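Local coordinates for protein haloacid dehalogenase/epoxide hydrolase family (Corynebacterium glutamicum ATCC 13032, PDB 2PR7) that is probably a hydrolase of the haloacid dehalogenase superfamily, of unknown substrate, with a calcium ion bound in the crystal, at residues M2-D14 against L27-S41. Numbering follows the deposited sequence.
Sequences MRGLIVDYAGVLD and LAAAKKNGVGTVILS. With CA (calcium ion), chain C; EDO (1,2-ethanediol), chain D.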
HETATM    1  N   MSE A   2      -7.636 -12.342   0.109  1.00 38.64           N
HETATM    2  CA  MSE A   2      -6.837 -11.102   0.272  1.00 34.22           C
HETATM    3  C   MSE A   2      -5.553 -11.298  -0.515  1.00 31.35           C
HETATM    4  O   MSE A   2      -4.607 -11.977  -0.075  1.00 29.32           O
HETATM    5  CB  MSE A   2      -6.486 -10.758   1.748  1.00 37.14           C
HETATM    6  CG  MSE A   2      -7.464  -9.834   2.594  1.00 28.19           C
HETATM    7 SE   MSE A   2      -9.080  -9.602   1.844  0.75 36.12          SE
HETATM    8  CE  MSE A   2      -8.554  -8.051   0.869  1.00 22.96           C
ATOM      9  N   ARG A   3      -5.532 -10.671  -1.688  1.00 26.27           N
ATOM     10  CA  ARG A   3      -4.542 -10.905  -2.704  1.00 26.39           C
ATOM     11  C   ARG A   3      -3.733  -9.650  -3.029  1.00 20.98           C
ATOM     12  O   ARG A   3      -2.732  -9.759  -3.713  1.00 23.21           O
ATOM     13  CB  ARG A   3      -5.267 -11.309  -4.000  1.00 26.88           C
ATOM     14  CG  ARG A   3      -6.055 -12.631  -3.993  1.00 38.69           C
ATOM     15  CD  ARG A   3      -5.276 -13.813  -3.439  1.00 47.09           C
ATOM     16  NE  ARG A   3      -3.876 -13.842  -3.852  1.00 51.61           N
ATOM     17  CZ  ARG A   3      -2.883 -14.340  -3.109  1.00 56.46           C
ATOM     18  NH1 ARG A   3      -3.102 -14.859  -1.903  1.00 58.85           N
ATOM     19  NH2 ARG A   3      -1.645 -14.325  -3.574  1.00 62.25           N
ATOM     20  N   GLY A   4      -4.182  -8.480  -2.598  1.00 18.89           N
ATOM     21  CA  GLY A   4      -3.563  -7.240  -2.970  1.00 20.05           C
ATOM     22  C   GLY A   4      -3.294  -6.371  -1.755  1.00 20.33           C
ATOM     23  O   GLY A   4      -4.149  -6.241  -0.891  1.00 19.64           O
ATOM     24  N   LEU A   5      -2.108  -5.758  -1.716  1.00 19.50           N
ATOM     25  CA  LEU A   5      -1.696  -4.819  -0.648  1.00 18.82           C
ATOM     26  C   LEU A   5      -1.360  -3.485  -1.274  1.00 19.35           C
ATOM     27  O   LEU A   5      -0.367  -3.376  -2.039  1.00 20.81           O
ATOM     28  CB  LEU A   5      -0.500  -5.396   0.094  1.00 19.48           C
ATOM     29  CG  LEU A   5       0.202  -4.534   1.176  1.00 19.15           C
ATOM     30  CD1 LEU A   5      -0.781  -4.059   2.266  1.00 22.23           C
ATOM     31  CD2 LEU A   5       1.352  -5.348   1.789  1.00 22.97           C
ATOM     32  N   ILE A   6      -2.161  -2.485  -0.893  1.00 20.07           N
ATOM     33  CA  ILE A   6      -2.065  -1.111  -1.416  1.00 20.01           C
ATOM     34  C   ILE A   6      -1.585  -0.270  -0.209  1.00 18.48           C
ATOM     35  O   ILE A   6      -2.213  -0.303   0.842  1.00 19.67           O
ATOM     36  CB  ILE A   6      -3.373  -0.585  -1.973  1.00 20.20           C
ATOM     37  CG1 ILE A   6      -3.960  -1.517  -3.060  1.00 19.20           C
ATOM     38  CG2 ILE A   6      -3.183   0.890  -2.452  1.00 19.10           C
ATOM     39  CD1 ILE A   6      -5.350  -1.112  -3.558  1.00 22.53           C
ATOM     40  N   VAL A   7      -0.429   0.378  -0.314  1.00 18.61           N
ATOM     41  CA  VAL A   7       0.133   1.139   0.809  0.50 17.68           C
ATOM     42  C   VAL A   7       0.487   2.553   0.415  1.00 18.60           C
ATOM     43  O   VAL A   7       0.818   2.802  -0.730  1.00 19.13           O
ATOM     44  CB  VAL A   7       1.377   0.475   1.399  0.50 18.79           C
ATOM     45  CG1 VAL A   7       1.157  -1.064   1.592  0.50 17.29           C
ATOM     46  CG2 VAL A   7       2.584   0.714   0.553  0.50 22.73           C
ATOM     47  N   ASP A   8       0.363   3.464   1.374  1.00 20.49           N
ATOM     48  CA  ASP A   8       0.784   4.837   1.153  1.00 22.50           C
ATOM     49  C   ASP A   8       2.269   4.879   1.277  1.00 22.91           C
ATOM     50  O   ASP A   8       2.893   3.945   1.782  1.00 22.25           O
ATOM     51  CB  ASP A   8       0.121   5.840   2.101  1.00 25.20           C
ATOM     52  CG  ASP A   8       0.202   7.274   1.565  1.00 26.05           C
ATOM     53  OD1 ASP A   8       0.789   7.534   0.456  1.00 29.67           O
ATOM     54  OD2 ASP A   8      -0.330   8.128   2.195  1.00 29.97           O
ATOM     55  N   TYR A   9       2.880   5.941   0.761  1.00 23.10           N
ATOM     56  CA  TYR A   9       4.292   6.154   0.958  1.00 21.30           C
ATOM     57  C   TYR A   9       4.516   7.091   2.168  1.00 20.91           C
ATOM     58  O   TYR A   9       5.005   6.652   3.223  1.00 19.31           O
ATOM     59  CB  TYR A   9       4.929   6.740  -0.327  1.00 22.63           C
ATOM     60  CG  TYR A   9       6.372   6.934  -0.175  1.00 19.48           C
ATOM     61  CD1 TYR A   9       7.232   5.860  -0.277  1.00 22.11           C
ATOM     62  CD2 TYR A   9       6.894   8.192   0.137  1.00 20.40           C
ATOM     63  CE1 TYR A   9       8.574   6.025  -0.117  1.00 26.95           C
ATOM     64  CE2 TYR A   9       8.246   8.373   0.314  1.00 22.76           C
ATOM     65  CZ  TYR A   9       9.085   7.288   0.182  1.00 31.94           C
ATOM     66  OH  TYR A   9      10.442   7.460   0.327  1.00 32.74           O
ATOM     67  N   ALA A  10       4.144   8.389   2.058  1.00 19.97           N
ATOM     68  CA  ALA A  10       4.461   9.348   3.091  1.00 22.17           C
ATOM     69  C   ALA A  10       3.697   9.000   4.356  1.00 22.92           C
ATOM     70  O   ALA A  10       2.500   8.805   4.313  1.00 25.04           O
ATOM     71  CB  ALA A  10       4.087  10.783   2.615  1.00 21.61           C
ATOM     72  N   GLY A  11       4.392   8.918   5.472  1.00 24.27           N
ATOM     73  CA  GLY A  11       3.721   8.527   6.695  1.00 24.20           C
ATOM     74  C   GLY A  11       3.574   7.037   6.944  1.00 26.59           C
ATOM     75  O   GLY A  11       3.087   6.620   8.023  1.00 25.66           O
ATOM     76  N   VAL A  12       3.997   6.223   5.976  1.00 24.83           N
ATOM     77  CA  VAL A  12       3.914   4.789   6.133  1.00 22.89           C
ATOM     78  C   VAL A  12       5.268   4.159   5.853  1.00 22.62           C
ATOM     79  O   VAL A  12       5.799   3.429   6.702  1.00 24.18           O
ATOM     80  CB  VAL A  12       2.806   4.194   5.225  1.00 19.54           C
ATOM     81  CG1 VAL A  12       2.817   2.658   5.340  1.00 22.02           C
ATOM     82  CG2 VAL A  12       1.382   4.811   5.537  1.00 23.92           C
ATOM     83  N   LEU A  13       5.853   4.436   4.681  1.00 21.24           N
ATOM     84  CA  LEU A  13       7.069   3.758   4.204  1.00 20.86           C
ATOM     85  C   LEU A  13       8.292   4.628   4.325  1.00 23.47           C
ATOM     86  O   LEU A  13       9.407   4.227   3.958  1.00 21.39           O
ATOM     87  CB  LEU A  13       6.895   3.332   2.715  1.00 21.45           C
ATOM     88  CG  LEU A  13       5.771   2.320   2.431  1.00 24.90           C
ATOM     89  CD1 LEU A  13       5.594   2.091   0.893  1.00 22.76           C
ATOM     90  CD2 LEU A  13       6.021   0.973   3.181  1.00 20.53           C
ATOM     91  N   ASP A  14       8.144   5.862   4.810  1.00 23.34           N
ATOM     92  CA  ASP A  14       9.274   6.774   4.874  1.00 24.55           C
ATOM     93  C   ASP A  14       9.713   7.176   6.284  1.00 24.89           C
ATOM     94  O   ASP A  14      10.249   8.271   6.476  1.00 25.52           O
ATOM     95  CB  ASP A  14       8.971   8.018   4.072  1.00 26.83           C
ATOM     96  CG  ASP A  14       7.861   8.805   4.640  1.00 19.95           C
ATOM     97  OD1 ASP A  14       7.082   8.343   5.511  1.00 25.71           O
ATOM     98  OD2 ASP A  14       7.757   9.994   4.220  1.00 32.21           O
ATOM     99  N   LEU A  27       7.094  -6.605   2.989  1.00 18.54           N
ATOM    100  CA  LEU A  27       6.770  -6.572   1.563  1.00 19.12           C
ATOM    101  C   LEU A  27       7.417  -7.733   0.857  1.00 16.35           C
ATOM    102  O   LEU A  27       6.811  -8.280  -0.090  1.00 19.88           O
ATOM    103  CB  LEU A  27       7.161  -5.242   0.921  1.00 18.72           C
ATOM    104  CG  LEU A  27       6.357  -3.994   1.370  1.00 18.61           C
ATOM    105  CD1 LEU A  27       7.093  -2.736   0.929  1.00 18.07           C
ATOM    106  CD2 LEU A  27       4.935  -4.057   0.812  1.00 19.82           C
ATOM    107  N   ALA A  28       8.632  -8.099   1.224  1.00 17.69           N
ATOM    108  CA  ALA A  28       9.271  -9.254   0.609  1.00 19.68           C
ATOM    109  C   ALA A  28       8.509 -10.530   0.914  1.00 15.81           C
ATOM    110  O   ALA A  28       8.329 -11.395   0.023  1.00 17.45           O
ATOM    111  CB  ALA A  28      10.638  -9.417   1.083  1.00 19.60           C
ATOM    112  N   ALA A  29       8.078 -10.685   2.150  1.00 17.71           N
ATOM    113  CA  ALA A  29       7.241 -11.858   2.496  1.00 16.66           C
ATOM    114  C   ALA A  29       5.926 -11.879   1.742  1.00 20.34           C
ATOM    115  O   ALA A  29       5.490 -12.929   1.314  1.00 20.47           O
ATOM    116  CB  ALA A  29       7.012 -11.953   4.035  1.00 17.01           C
ATOM    117  N   ALA A  30       5.323 -10.729   1.571  1.00 19.48           N
ATOM    118  CA  ALA A  30       4.050 -10.631   0.869  1.00 17.93           C
ATOM    119  C   ALA A  30       4.255 -11.053  -0.571  1.00 18.58           C
ATOM    120  O   ALA A  30       3.543 -11.911  -1.107  1.00 19.71           O
ATOM    121  CB  ALA A  30       3.552  -9.250   0.930  1.00 19.33           C
ATOM    122  N   LYS A  31       5.270 -10.503  -1.203  1.00 21.31           N
ATOM    123  CA  LYS A  31       5.587 -10.850  -2.583  0.80 24.44           C
ATOM    124  C   LYS A  31       5.780 -12.378  -2.750  1.00 22.11           C
ATOM    125  O   LYS A  31       5.231 -13.020  -3.707  1.00 22.56           O
ATOM    126  CB  LYS A  31       6.836 -10.086  -3.019  0.80 26.45           C
ATOM    127  CG  LYS A  31       7.246 -10.289  -4.482  0.80 33.89           C
ATOM    128  CD  LYS A  31       8.388  -9.322  -4.863  0.80 32.66           C
ATOM    129  CE  LYS A  31       9.390  -9.933  -5.819  0.80 39.99           C
ATOM    130  NZ  LYS A  31      10.440  -8.940  -6.224  0.80 44.44           N
ATOM    131  N   LYS A  32       6.530 -12.995  -1.851  1.00 21.13           N
ATOM    132  CA  LYS A  32       6.770 -14.453  -1.932  1.00 21.30           C
ATOM    133  C   LYS A  32       5.499 -15.272  -1.804  1.00 21.24           C
ATOM    134  O   LYS A  32       5.425 -16.383  -2.319  1.00 24.48           O
ATOM    135  CB  LYS A  32       7.720 -14.905  -0.831  1.00 22.46           C
ATOM    136  CG  LYS A  32       9.162 -14.440  -1.063  1.00 30.71           C
ATOM    137  N   ASN A  33       4.538 -14.777  -1.050  1.00 20.78           N
ATOM    138  CA  ASN A  33       3.238 -15.410  -0.905  1.00 18.45           C
ATOM    139  C   ASN A  33       2.296 -15.084  -2.105  1.00 20.13           C
ATOM    140  O   ASN A  33       1.152 -15.494  -2.123  1.00 21.56           O
ATOM    141  CB  ASN A  33       2.594 -15.013   0.428  1.00 22.13           C
ATOM    142  CG  ASN A  33       3.090 -15.838   1.616  1.00 29.68           C
ATOM    143  OD1 ASN A  33       2.416 -16.773   2.067  1.00 35.41           O
ATOM    144  ND2 ASN A  33       4.254 -15.477   2.140  1.00 24.52           N
ATOM    145  N   GLY A  34       2.793 -14.379  -3.119  1.00 19.13           N
ATOM    146  CA  GLY A  34       1.965 -14.025  -4.271  1.00 20.11           C
ATOM    147  C   GLY A  34       1.081 -12.813  -4.099  1.00 21.83           C
ATOM    148  O   GLY A  34       0.178 -12.595  -4.888  1.00 24.71           O
ATOM    149  N   VAL A  35       1.298 -12.025  -3.059  1.00 19.01           N
ATOM    150  CA  VAL A  35       0.477 -10.837  -2.837  1.00 19.48           C
ATOM    151  C   VAL A  35       0.941  -9.756  -3.787  1.00 20.17           C
ATOM    152  O   VAL A  35       2.104  -9.481  -3.855  1.00 18.95           O
ATOM    153  CB  VAL A  35       0.617 -10.385  -1.391  1.00 17.24           C
ATOM    154  CG1 VAL A  35      -0.075  -9.000  -1.157  1.00 18.39           C
ATOM    155  CG2 VAL A  35       0.017 -11.439  -0.476  1.00 20.87           C
ATOM    156  N   GLY A  36       0.042  -9.147  -4.544  1.00 19.30           N
ATOM    157  CA  GLY A  36       0.406  -8.000  -5.361  1.00 20.73           C
ATOM    158  C   GLY A  36       0.508  -6.742  -4.514  1.00 21.33           C
ATOM    159  O   GLY A  36      -0.226  -6.577  -3.553  1.00 19.47           O
ATOM    160  N   THR A  37       1.467  -5.886  -4.843  1.00 20.04           N
ATOM    161  CA  THR A  37       1.770  -4.729  -4.017  1.00 18.74           C
ATOM    162  C   THR A  37       1.805  -3.464  -4.837  1.00 21.30           C
ATOM    163  O   THR A  37       2.435  -3.403  -5.888  1.00 19.87           O
ATOM    164  CB  THR A  37       3.106  -4.900  -3.271  1.00 19.49           C
ATOM    165  OG1 THR A  37       4.175  -5.234  -4.183  1.00 22.66           O
ATOM    166  CG2 THR A  37       2.962  -6.006  -2.264  1.00 21.14           C
ATOM    167  N   VAL A  38       1.082  -2.449  -4.353  1.00 20.14           N
ATOM    168  CA  VAL A  38       1.022  -1.141  -4.999  1.00 18.69           C
ATOM    169  C   VAL A  38       1.220  -0.052  -3.962  1.00 18.94           C
ATOM    170  O   VAL A  38       0.642  -0.117  -2.875  1.00 20.11           O
ATOM    171  CB  VAL A  38      -0.336  -0.887  -5.685  1.00 23.45           C
ATOM    172  CG1 VAL A  38      -0.305   0.450  -6.435  1.00 21.69           C
ATOM    173  CG2 VAL A  38      -0.644  -1.952  -6.618  1.00 24.16           C
ATOM    174  N   ILE A  39       2.036   0.946  -4.284  1.00 18.22           N
ATOM    175  CA  ILE A  39       2.096   2.173  -3.511  1.00 17.63           C
ATOM    176  C   ILE A  39       1.131   3.116  -4.197  1.00 20.11           C
ATOM    177  O   ILE A  39       1.240   3.354  -5.408  1.00 19.51           O
ATOM    178  CB  ILE A  39       3.509   2.801  -3.476  1.00 17.38           C
ATOM    179  CG1 ILE A  39       4.466   1.899  -2.690  1.00 21.19           C
ATOM    180  CG2 ILE A  39       3.452   4.208  -2.890  1.00 19.08           C
ATOM    181  CD1 ILE A  39       5.906   2.322  -2.665  1.00 20.19           C
ATOM    182  N   LEU A  40       0.163   3.602  -3.426  1.00 18.45           N
ATOM    183  CA  LEU A  40      -0.832   4.576  -3.915  1.00 17.01           C
ATOM    184  C   LEU A  40      -0.640   5.795  -3.059  1.00 19.47           C
ATOM    185  O   LEU A  40      -0.972   5.802  -1.859  1.00 18.79           O
ATOM    186  CB  LEU A  40      -2.272   4.095  -3.832  1.00 18.49           C
ATOM    187  CG  LEU A  40      -3.391   5.020  -4.326  1.00 18.96           C
ATOM    188  CD1 LEU A  40      -3.254   5.280  -5.840  1.00 20.35           C
ATOM    189  CD2 LEU A  40      -4.734   4.439  -3.978  1.00 18.36           C
ATOM    190  N   SER A  41      -0.091   6.841  -3.668  1.00 17.27           N
ATOM    191  CA  SER A  41       0.291   8.014  -2.923  1.00 18.43           C
ATOM    192  C   SER A  41      -0.354   9.289  -3.477  1.00 19.73           C
ATOM    193  O   SER A  41      -0.339   9.506  -4.701  1.00 20.14           O
ATOM    194  CB  SER A  41       1.808   8.136  -3.010  1.00 21.89           C
ATOM    195  OG  SER A  41       2.308   9.338  -2.454  1.00 28.87           O
TER
HETATM  196 CA    CA C 137       0.136   9.326   4.000  0.50 24.46          CA
HETATM  197  C1  EDO D 138      11.028   1.613   1.735  1.00 42.14           C
HETATM  198  O1  EDO D 138      12.318   1.711   2.344  1.00 35.51           O
HETATM  199  C2  EDO D 138      10.254   0.675   2.626  1.00 38.11           C
HETATM  200  O2  EDO D 138       9.816   1.434   3.763  1.00 44.85           O
HETATM  201  O   HOH W   1       0.149  11.580   3.060  1.00 41.47           O
HETATM  202  O   HOH W   2       0.821  11.639   5.238  1.00 49.87           O
HETATM  203  O   HOH W   3      -2.290   9.503   4.043  1.00 24.69           O
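Leu13 and Ile39 meet tip to tip, Leu13 CD1 lying 3.6 Å from Ile39 CD1. With CG1 swung beside the backbone N (chi1 -67°), Ile39 also sets that carbon 3.9 Å from Val7 CG2, while its CG2 branch, anti to N, touches Tyr9 CB. On the sheet face carrying Leu5, Val7 and Ile39, Leu5 crosses Leu27 of helix 17-32 at about a right angle, CD2 to CD2, and its CB rests on Val35 CG1. On the opposite face Ile6 and Leu40 run side by side, Ile6 CG2 3.6 Å from Leu40 CB. Five backbone hydrogen bonds join parallel strands 4-7 and 36-41, the first reaching back to Arg3 O. Arg3, bent at chi2 and chi3, curls NH2 back to the helix-ending Schellman motif in two weak bonds: to Gly34 O short (2.8 Å) but bent (123° at the hydrogen), to Asn33 O nearly straight (168°) but long (3.4 Å). Asp8 OD1 accepts the N-H of Tyr9 from above the carboxylate plane, while OD2 binds calcium at 2.2 Å, joined by Ala10 O, Asp99 and three waters. This is the right-handed beta-alpha-beta crossover of the Rossmann-like HAD core, its metal site beyond the first strand.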